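Local coordinates for putative HAD family hydrolase (Streptomyces avermitilis, PDB 3MMZ), which probably makes CMP-sialic acids from CTP and N-acylneuraminates as a full-length enzyme, this chain being its C-terminal, KdsC-like HAD hydrolase domain, at residues D13-D18 against R104-G109; T57-S62 against P79-I84; D85-A90 against L115-L120. One frame throughout, in Å; residues are numbered along the deposited sequence.

Contact 1: residues D13-D18 against R104-G109. With CA (calcium ion), chain M.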
loop_
_atom_site.group_PDB
_atom_site.type_symbol
_atom_site.label_atom_id
_atom_site.label_comp_id
_atom_site.label_asym_id
_atom_site.label_seq_id
_atom_site.Cartn_x
_atom_site.Cartn_y
_atom_site.Cartn_z
ATOM N N ASP D 13 1.078 -28.679 22.751
ATOM C CA ASP D 13 1.503 -30.003 22.288
ATOM C C ASP D 13 1.060 -30.304 20.860
ATOM O O ASP D 13 1.562 -31.244 20.236
ATOM C CB ASP D 13 0.989 -31.092 23.231
ATOM C CG ASP D 13 1.452 -30.892 24.654
ATOM O OD1 ASP D 13 2.626 -30.518 24.865
ATOM O OD2 ASP D 13 0.636 -31.099 25.568
ATOM N N ALA D 14 0.131 -29.500 20.338
ATOM C CA ALA D 14 -0.448 -29.737 19.018
ATOM C C ALA D 14 -0.693 -28.437 18.254
ATOM O O ALA D 14 -0.995 -27.413 18.862
ATOM C CB ALA D 14 -1.754 -30.488 19.153
ATOM N N VAL D 15 -0.585 -28.499 16.928
ATOM C CA VAL D 15 -0.931 -27.368 16.053
ATOM C C VAL D 15 -1.921 -27.850 14.992
ATOM O O VAL D 15 -1.587 -28.694 14.143
ATOM C CB VAL D 15 0.318 -26.735 15.369
ATOM C CG1 VAL D 15 -0.086 -25.681 14.340
ATOM C CG2 VAL D 15 1.246 -26.107 16.406
ATOM N N VAL D 16 -3.137 -27.313 15.049
ATOM C CA VAL D 16 -4.186 -27.690 14.118
ATOM C C VAL D 16 -4.498 -26.509 13.207
ATOM O O VAL D 16 -4.726 -25.396 13.687
ATOM C CB VAL D 16 -5.460 -28.178 14.851
ATOM C CG1 VAL D 16 -6.513 -28.640 13.842
ATOM C CG2 VAL D 16 -5.119 -29.328 15.814
ATOM N N LEU D 17 -4.492 -26.755 11.903
ATOM C CA LEU D 17 -4.644 -25.678 10.917
ATOM C C LEU D 17 -5.904 -25.823 10.069
ATOM O O LEU D 17 -6.160 -26.873 9.485
ATOM C CB LEU D 17 -3.412 -25.619 9.993
ATOM C CG LEU D 17 -2.028 -25.556 10.647
ATOM C CD1 LEU D 17 -0.939 -25.772 9.599
ATOM C CD2 LEU D 17 -1.797 -24.241 11.375
ATOM N N ASP D 18 -6.695 -24.756 10.020
ATOM C CA ASP D 18 -7.676 -24.576 8.969
ATOM C C ASP D 18 -6.931 -24.428 7.625
ATOM O O ASP D 18 -5.730 -24.158 7.615
ATOM C CB ASP D 18 -8.534 -23.349 9.277
ATOM C CG ASP D 18 -9.467 -22.991 8.143
ATOM O OD1 ASP D 18 -10.253 -23.859 7.705
ATOM O OD2 ASP D 18 -9.397 -21.844 7.675
ATOM N N ARG D 104 -3.924 -27.255 25.509
ATOM C CA ARG D 104 -2.560 -27.203 24.975
ATOM C C ARG D 104 -2.563 -27.393 23.457
ATOM O O ARG D 104 -1.571 -27.809 22.864
ATOM C CB ARG D 104 -1.651 -28.219 25.694
ATOM C CG ARG D 104 -1.477 -27.927 27.198
ATOM C CD ARG D 104 -0.560 -28.927 27.908
ATOM N NE ARG D 104 0.708 -29.093 27.200
ATOM C CZ ARG D 104 1.774 -28.313 27.346
ATOM N NH1 ARG D 104 1.758 -27.293 28.194
ATOM N NH2 ARG D 104 2.861 -28.553 26.627
ATOM N N VAL D 105 -3.694 -27.065 22.836
ATOM C CA VAL D 105 -3.821 -27.101 21.390
ATOM C C VAL D 105 -3.849 -25.673 20.836
ATOM O O VAL D 105 -4.561 -24.789 21.348
ATOM C CB VAL D 105 -5.071 -27.900 20.936
ATOM C CG1 VAL D 105 -5.252 -27.837 19.415
ATOM C CG2 VAL D 105 -4.955 -29.365 21.385
ATOM N N LEU D 106 -3.051 -25.462 19.800
ATOM C CA LEU D 106 -3.086 -24.215 19.043
ATOM C C LEU D 106 -3.876 -24.467 17.765
ATOM O O LEU D 106 -3.530 -25.342 16.967
ATOM C CB LEU D 106 -1.659 -23.746 18.741
ATOM C CG LEU D 106 -1.475 -22.326 18.194
ATOM C CD1 LEU D 106 -0.048 -21.863 18.451
ATOM C CD2 LEU D 106 -1.781 -22.305 16.704
ATOM N N TYR D 107 -4.958 -23.717 17.578
ATOM C CA TYR D 107 -5.761 -23.850 16.372
ATOM C C TYR D 107 -5.755 -22.536 15.608
ATOM O O TYR D 107 -6.034 -21.498 16.189
ATOM C CB TYR D 107 -7.211 -24.230 16.704
ATOM C CG TYR D 107 -8.102 -24.301 15.469
ATOM C CD1 TYR D 107 -8.181 -25.470 14.711
ATOM C CD2 TYR D 107 -8.859 -23.204 15.061
ATOM C CE1 TYR D 107 -8.996 -25.548 13.573
ATOM C CE2 TYR D 107 -9.682 -23.267 13.924
ATOM C CZ TYR D 107 -9.744 -24.447 13.190
ATOM O OH TYR D 107 -10.540 -24.534 12.073
ATOM N N VAL D 108 -5.469 -22.595 14.311
ATOM C CA VAL D 108 -5.423 -21.389 13.466
ATOM C C VAL D 108 -6.598 -21.360 12.508
ATOM O O VAL D 108 -6.819 -22.324 11.771
ATOM C CB VAL D 108 -4.129 -21.328 12.613
ATOM C CG1 VAL D 108 -3.900 -19.911 12.068
ATOM C CG2 VAL D 108 -2.944 -21.763 13.427
ATOM N N GLY D 109 -7.335 -20.247 12.494
ATOM C CA GLY D 109 -8.471 -20.104 11.580
ATOM C C GLY D 109 -8.681 -18.680 11.106
ATOM O O GLY D 109 -7.902 -17.783 11.447
HETATM CA CA CA M . -11.295 -21.057 6.354
HETATM O O HOH W 1 -12.111 -23.013 5.235
HETATM O O HOH W 2 -12.290 -19.655 4.762
HETATM O O HOH W 3 -12.739 -21.370 8.177
#
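The guanidinium group of Arg104 meets Asp13 with its edge: the carboxyl carbon lies in the guanidinium plane, while the carboxylate is turned so that the two planes stand 45° apart. The grip is side-on and two-pronged. NE of Arg104 reaches OD2 of Asp13 at 2.6 Å and NH2 reaches OD1 at 2.6 Å, both nearly straight, although each oxygen is approached from above the carboxylate plane. A bend in the arginine chain (chi3 51°) swings this edge round to the aspartate, and NH1 turns to the backbone oxygen of Glu10. The second flat group, the Tyr107 ring, meets Val16 at a slant, its CD1 3.7 Å from Val16 CG1; its hydroxyl is hydrogen-bonded to Asp114. From the salt bridge onward, strands 14-17 and 105-109 run parallel, 17° apart, and their amides and carbonyls pair in turn, Val16 N reaching Leu106 O at 2.8 Å. Ala14, Val16, Val105 and Tyr107 share the face that helix 87-98 packs against. On the other face, where helix 150-159 lies, Leu17 CD2 presses tightly on Val108 CG2 at 3.4 Å. Beyond the last backbone bond, OD2 of Asp18 binds calcium at 2.4 Å and is also hydrogen-bonded to Thr22, while OD1 accepts from a metal-bound water. The backbone O of Asp20 and OD1 of Asn110 complete the protein share of the calcium site, an arrangement typical of the HAD fold, whose DxDx(T/V) motif probably begins here at a central strand end.

Contact 2: residues T57-S62 against P79-I84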
loop_
_atom_site.group_PDB
_atom_site.type_symbol
_atom_site.label_atom_id
_atom_site.label_comp_id
_atom_site.label_asym_id
_atom_site.label_seq_id
_atom_site.Cartn_x
_atom_site.Cartn_y
_atom_site.Cartn_z
ATOM N N THR D 57 2.413 -32.367 17.547
ATOM C CA THR D 57 1.424 -33.124 16.788
ATOM C C THR D 57 0.644 -32.183 15.857
ATOM O O THR D 57 0.030 -31.217 16.318
ATOM C CB THR D 57 0.476 -33.904 17.723
ATOM O OG1 THR D 57 1.252 -34.679 18.649
ATOM C CG2 THR D 57 -0.422 -34.830 16.919
HETATM N N MSE D 58 0.690 -32.471 14.557
HETATM C CA MSE D 58 0.135 -31.591 13.522
HETATM C C MSE D 58 -1.156 -32.144 12.940
HETATM O O MSE D 58 -1.398 -33.358 12.978
HETATM C CB MSE D 58 1.130 -31.402 12.373
HETATM C CG MSE D 58 2.578 -31.192 12.782
HETATM SE SE MSE D 58 2.873 -29.449 13.618
HETATM C CE MSE D 58 2.270 -28.244 12.208
ATOM N N LEU D 59 -1.972 -31.250 12.383
ATOM C CA LEU D 59 -3.228 -31.640 11.749
ATOM C C LEU D 59 -3.787 -30.506 10.917
ATOM O O LEU D 59 -3.814 -29.365 11.369
ATOM C CB LEU D 59 -4.268 -32.039 12.800
ATOM C CG LEU D 59 -5.617 -32.561 12.278
ATOM C CD1 LEU D 59 -5.466 -33.906 11.583
ATOM C CD2 LEU D 59 -6.651 -32.634 13.388
ATOM N N ILE D 60 -4.239 -30.834 9.709
ATOM C CA ILE D 60 -5.063 -29.930 8.922
ATOM C C ILE D 60 -6.515 -30.387 9.008
ATOM O O ILE D 60 -6.828 -31.553 8.741
ATOM C CB ILE D 60 -4.604 -29.875 7.454
ATOM C CG1 ILE D 60 -3.223 -29.213 7.377
ATOM C CG2 ILE D 60 -5.619 -29.125 6.611
ATOM C CD1 ILE D 60 -2.549 -29.317 6.025
ATOM N N LEU D 61 -7.384 -29.452 9.383
ATOM C CA LEU D 61 -8.801 -29.710 9.593
ATOM C C LEU D 61 -9.625 -28.854 8.632
ATOM O O LEU D 61 -9.453 -27.641 8.592
ATOM C CB LEU D 61 -9.160 -29.370 11.044
ATOM C CG LEU D 61 -10.571 -29.625 11.573
ATOM C CD1 LEU D 61 -10.875 -31.117 11.588
ATOM C CD2 LEU D 61 -10.698 -29.059 12.971
ATOM N N SER D 62 -10.511 -29.485 7.859
ATOM C CA SER D 62 -11.357 -28.745 6.912
ATOM C C SER D 62 -12.750 -29.357 6.710
ATOM O O SER D 62 -12.931 -30.566 6.826
ATOM C CB SER D 62 -10.644 -28.565 5.564
ATOM O OG SER D 62 -11.322 -27.619 4.753
ATOM N N PRO D 79 -1.191 -35.194 8.815
ATOM C CA PRO D 79 -2.508 -35.782 8.584
ATOM C C PRO D 79 -3.581 -34.740 8.268
ATOM O O PRO D 79 -3.454 -33.568 8.636
ATOM C CB PRO D 79 -2.831 -36.498 9.908
ATOM C CG PRO D 79 -1.559 -36.533 10.679
ATOM C CD PRO D 79 -0.742 -35.377 10.208
ATOM N N VAL D 80 -4.607 -35.187 7.558
ATOM C CA VAL D 80 -5.768 -34.376 7.275
ATOM C C VAL D 80 -7.016 -34.993 7.916
ATOM O O VAL D 80 -7.149 -36.215 8.006
ATOM C CB VAL D 80 -5.945 -34.159 5.739
ATOM C CG1 VAL D 80 -6.300 -35.465 5.015
ATOM C CG2 VAL D 80 -6.984 -33.079 5.460
ATOM N N LEU D 81 -7.904 -34.124 8.384
ATOM C CA LEU D 81 -9.226 -34.507 8.833
ATOM C C LEU D 81 -10.157 -33.538 8.110
ATOM O O LEU D 81 -10.347 -32.409 8.548
ATOM C CB LEU D 81 -9.308 -34.366 10.359
ATOM C CG LEU D 81 -10.418 -34.968 11.227
ATOM C CD1 LEU D 81 -10.499 -36.489 11.117
ATOM C CD2 LEU D 81 -10.203 -34.542 12.681
ATOM N N HIS D 82 -10.690 -33.959 6.962
ATOM C CA HIS D 82 -11.500 -33.055 6.136
ATOM C C HIS D 82 -12.755 -33.703 5.536
ATOM O O HIS D 82 -12.925 -34.924 5.599
ATOM C CB HIS D 82 -10.641 -32.374 5.055
ATOM C CG HIS D 82 -10.583 -33.124 3.761
ATOM N ND1 HIS D 82 -11.141 -32.641 2.595
ATOM C CD2 HIS D 82 -10.043 -34.327 3.450
ATOM C CE1 HIS D 82 -10.942 -33.510 1.621
ATOM N NE2 HIS D 82 -10.279 -34.543 2.113
ATOM N N GLY D 83 -13.621 -32.866 4.955
ATOM C CA GLY D 83 -14.949 -33.289 4.490
ATOM C C GLY D 83 -15.893 -33.536 5.659
ATOM O O GLY D 83 -16.812 -34.353 5.561
ATOM N N ILE D 84 -15.670 -32.807 6.754
ATOM C CA ILE D 84 -16.300 -33.074 8.051
ATOM C C ILE D 84 -17.600 -32.295 8.230
ATOM O O ILE D 84 -17.650 -31.091 7.943
ATOM C CB ILE D 84 -15.333 -32.706 9.230
ATOM C CG1 ILE D 84 -13.974 -33.416 9.102
ATOM C CG2 ILE D 84 -15.992 -32.957 10.591
ATOM C CD1 ILE D 84 -13.981 -34.919 9.382
#
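Pro79, just ahead of strand 80-82, and Ile60 open the pairing of these two parallel strands: the amide of Ile60 gives an almost straight bond to Pro79 O, at 3.0 Å. Ile60 O then accepts from Leu81 N at 2.8 Å, and Leu81 O in turn takes the amide of Ser62 at 3.0 Å. Ile60 and Leu81 thus each have both backbone donor and acceptor satisfied across the pair. The odd-numbered residues of 57-62 look the other way, the carbonyls of Thr57 and Leu59 and the amide of Leu61 being bonded to strand 14-17. Upstream, Met58 O (of a selenomethionine) meets no amide in Pro79, which has no N-H to offer; it faces the proline ring instead, 3.5 Å from CD. Strands 57-62 and 80-82 are the two arms of a beta-alpha-beta crossover of the Rossmann-like HAD core, and the intervening helix 68-76 covers the face bearing Ile60, Val80 and His82. The imidazole of His82 is drawn toward this connection, ND1 being hydrogen-bonded to the backbone oxygen of Glu64. On the opposite face the leucines pack by apolar contact, their methyls also lying against backbone carbonyls. With CG anti to the backbone N (chi1 -176°), Leu61 lies alongside Leu81, pointing the same way, and its CD1 comes 3.7 Å from Leu81 CD2. Leu59 crosses Leu81 at a slant, while its CD1 rests 3.6 Å from Pro79 O. At the downstream end the Ser62 side chain stands about 5 Å from those of the calcium ligands Asp18 and Asp20 (nearest atoms), consistent with the serine or threonine that HAD enzymes place at this strand end.

Contact 3: residues D85-A90 against L115-L120; sequences DRKDLA and LPCFAL
Cys117 SG lies against the backbone of Asp88, 3.7 Å from its CA, and marks the place where the two helices come nearest. The same sulfur touches the aliphatic part of Lys87, at 4.0 Å from CG. Pro116 presents its CB to Asp88, 3.7 Å from CB and just as near the carboxyl carbon, the two side chains meeting at a slant. Leu120, a turn further on, brings CD2 to 3.9 Å from Asp88 O. No hydrogen bond joins the two segments, so van der Waals packing carries the junction, and the carboxylate looks to its own segment. There Arg86, at the N-cap position, holds it side-on: NH2 reaches Asp88 OD2 at 2.6 Å and NE reaches OD1 at 3.2 Å, each oxygen using its syn lone pair. The chi1 of 62°, which sets CG between the backbone N and the carbonyl carbon, folds the carboxylate back over the start of the helix, where its negative charge would probably be favoured by the positive end of the helix dipole. Leu89 CD1 lies over one face of the guanidinium. With an alanine in place of Asp88, Arg86 would probably lose the carboxylate that steadies it and Pro116 part of the surface it packs on. Further out, Lys87 NZ forms a salt bridge with Asp114 and a hydrogen bond with Asn113, and stands near the calcium ligand Asp18. Helix 87-98 thus enters beside the metal site, with Lys87 and Cys117 both packed on Tyr107 of strand 105-109 and Leu61 of strand 57-62, while Phe118 reaches helix 132-137 and Leu3 of the second subunit.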
loop_
_atom_site.group_PDB
_atom_site.type_symbol
_atom_site.label_atom_id
_atom_site.label_comp_id
_atom_site.label_asym_id
_atom_site.label_seq_id
_atom_site.Cartn_x
_atom_site.Cartn_y
_atom_site.Cartn_z
ATOM N N ASP D 85 -18.639 -32.982 8.712
ATOM C CA ASP D 85 -19.900 -32.338 9.106
ATOM C C ASP D 85 -19.645 -31.212 10.123
ATOM O O ASP D 85 -19.772 -30.025 9.788
ATOM C CB ASP D 85 -20.886 -33.376 9.667
ATOM C CG ASP D 85 -22.220 -32.762 10.117
ATOM O OD1 ASP D 85 -22.617 -31.689 9.602
ATOM O OD2 ASP D 85 -22.884 -33.366 10.991
ATOM N N ARG D 86 -19.279 -31.587 11.350
ATOM C CA ARG D 86 -19.008 -30.608 12.403
ATOM C C ARG D 86 -17.550 -30.582 12.851
ATOM O O ARG D 86 -17.056 -31.495 13.517
ATOM C CB ARG D 86 -19.961 -30.779 13.580
ATOM C CG ARG D 86 -21.263 -30.020 13.381
ATOM C CD ARG D 86 -22.029 -29.886 14.666
ATOM N NE ARG D 86 -21.250 -29.233 15.717
ATOM C CZ ARG D 86 -21.576 -29.263 17.007
ATOM N NH1 ARG D 86 -22.658 -29.920 17.402
ATOM N NH2 ARG D 86 -20.815 -28.648 17.902
ATOM N N LYS D 87 -16.889 -29.495 12.467
ATOM C CA LYS D 87 -15.460 -29.304 12.623
ATOM C C LYS D 87 -15.009 -29.457 14.070
ATOM O O LYS D 87 -14.090 -30.213 14.366
ATOM C CB LYS D 87 -15.101 -27.905 12.105
ATOM C CG LYS D 87 -13.734 -27.794 11.536
ATOM C CD LYS D 87 -13.702 -26.845 10.357
ATOM C CE LYS D 87 -13.743 -25.389 10.781
ATOM N NZ LYS D 87 -13.243 -24.524 9.670
ATOM N N ASP D 88 -15.671 -28.729 14.961
ATOM C CA ASP D 88 -15.329 -28.711 16.380
ATOM C C ASP D 88 -15.454 -30.081 17.069
ATOM O O ASP D 88 -14.611 -30.436 17.892
ATOM C CB ASP D 88 -16.171 -27.656 17.111
ATOM C CG ASP D 88 -17.663 -27.946 17.058
ATOM O OD1 ASP D 88 -18.189 -28.271 15.969
ATOM O OD2 ASP D 88 -18.319 -27.841 18.109
ATOM N N LEU D 89 -16.492 -30.842 16.726
ATOM C CA LEU D 89 -16.663 -32.207 17.259
ATOM C C LEU D 89 -15.553 -33.142 16.802
ATOM O O LEU D 89 -15.042 -33.952 17.586
ATOM C CB LEU D 89 -18.013 -32.785 16.846
ATOM C CG LEU D 89 -19.241 -32.032 17.352
ATOM C CD1 LEU D 89 -20.499 -32.682 16.807
ATOM C CD2 LEU D 89 -19.241 -32.012 18.874
ATOM N N ALA D 90 -15.179 -33.014 15.530
ATOM C CA ALA D 90 -14.090 -33.795 14.971
ATOM C C ALA D 90 -12.797 -33.489 15.725
ATOM O O ALA D 90 -12.020 -34.394 16.038
ATOM C CB ALA D 90 -13.936 -33.507 13.486
ATOM N N LEU D 115 -15.202 -20.456 14.881
ATOM C CA LEU D 115 -15.456 -19.995 16.247
ATOM C C LEU D 115 -15.715 -21.135 17.238
ATOM O O LEU D 115 -15.219 -21.082 18.354
ATOM C CB LEU D 115 -16.566 -18.930 16.300
ATOM C CG LEU D 115 -16.194 -17.602 15.609
ATOM C CD1 LEU D 115 -17.447 -16.729 15.498
ATOM C CD2 LEU D 115 -15.083 -16.885 16.367
ATOM N N PRO D 116 -16.472 -22.175 16.831
ATOM C CA PRO D 116 -16.622 -23.308 17.760
ATOM C C PRO D 116 -15.300 -24.047 18.064
ATOM O O PRO D 116 -15.121 -24.544 19.182
ATOM C CB PRO D 116 -17.638 -24.224 17.049
ATOM C CG PRO D 116 -18.416 -23.302 16.163
ATOM C CD PRO D 116 -17.385 -22.287 15.680
ATOM N N CYS D 117 -14.385 -24.123 17.098
ATOM C CA CYS D 117 -13.056 -24.692 17.369
ATOM C C CYS D 117 -12.264 -23.797 18.317
ATOM O O CYS D 117 -11.606 -24.294 19.229
ATOM C CB CYS D 117 -12.254 -24.908 16.081
ATOM S SG CYS D 117 -12.888 -26.260 15.084
ATOM N N PHE D 118 -12.351 -22.483 18.091
ATOM C CA PHE D 118 -11.712 -21.477 18.943
ATOM C C PHE D 118 -12.128 -21.690 20.405
ATOM O O PHE D 118 -11.280 -21.692 21.290
ATOM C CB PHE D 118 -12.105 -20.053 18.489
ATOM C CG PHE D 118 -11.198 -19.442 17.445
ATOM C CD1 PHE D 118 -10.465 -20.229 16.561
ATOM C CD2 PHE D 118 -11.096 -18.048 17.344
ATOM C CE1 PHE D 118 -9.622 -19.636 15.603
ATOM C CE2 PHE D 118 -10.275 -17.448 16.395
ATOM C CZ PHE D 118 -9.527 -18.240 15.525
ATOM N N ALA D 119 -13.428 -21.883 20.640
ATOM C CA ALA D 119 -13.970 -22.099 21.996
ATOM C C ALA D 119 -13.453 -23.382 22.656
ATOM O O ALA D 119 -13.330 -23.448 23.883
ATOM C CB ALA D 119 -15.509 -22.092 21.988
ATOM N N LEU D 120 -13.177 -24.393 21.838
ATOM C CA LEU D 120 -12.684 -25.690 22.304
ATOM C C LEU D 120 -11.236 -25.653 22.817
ATOM O O LEU D 120 -10.901 -26.354 23.772
ATOM C CB LEU D 120 -12.773 -26.709 21.161
ATOM C CG LEU D 120 -13.190 -28.180 21.288
ATOM C CD1 LEU D 120 -12.728 -28.880 22.574
ATOM C CD2 LEU D 120 -14.698 -28.287 21.150
#

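In the fold
The three contacts illustrate how chemistry follows position in one parallel alpha/beta fold. Contact 1 is the most central, pairing two buried inner strands; contact 2, only partly buried, continues the same sheet to its edge, since strands 14-17 and 57-62 are neighbours. Both rest on backbone hydrogen bonds flanked by apolar side chains, but an ion pair closes contact 1 at its outer end and the metal at the other. Contact 3, further from the chain centre, joins two helices by packing and has no ion pair across its segments: Asp88 pairs with Arg86 of its own segment, Lys87 with Asp114. It adjoins both strand pairs, and Ile84 meets Ala90 where contact 2 leads into contact 3.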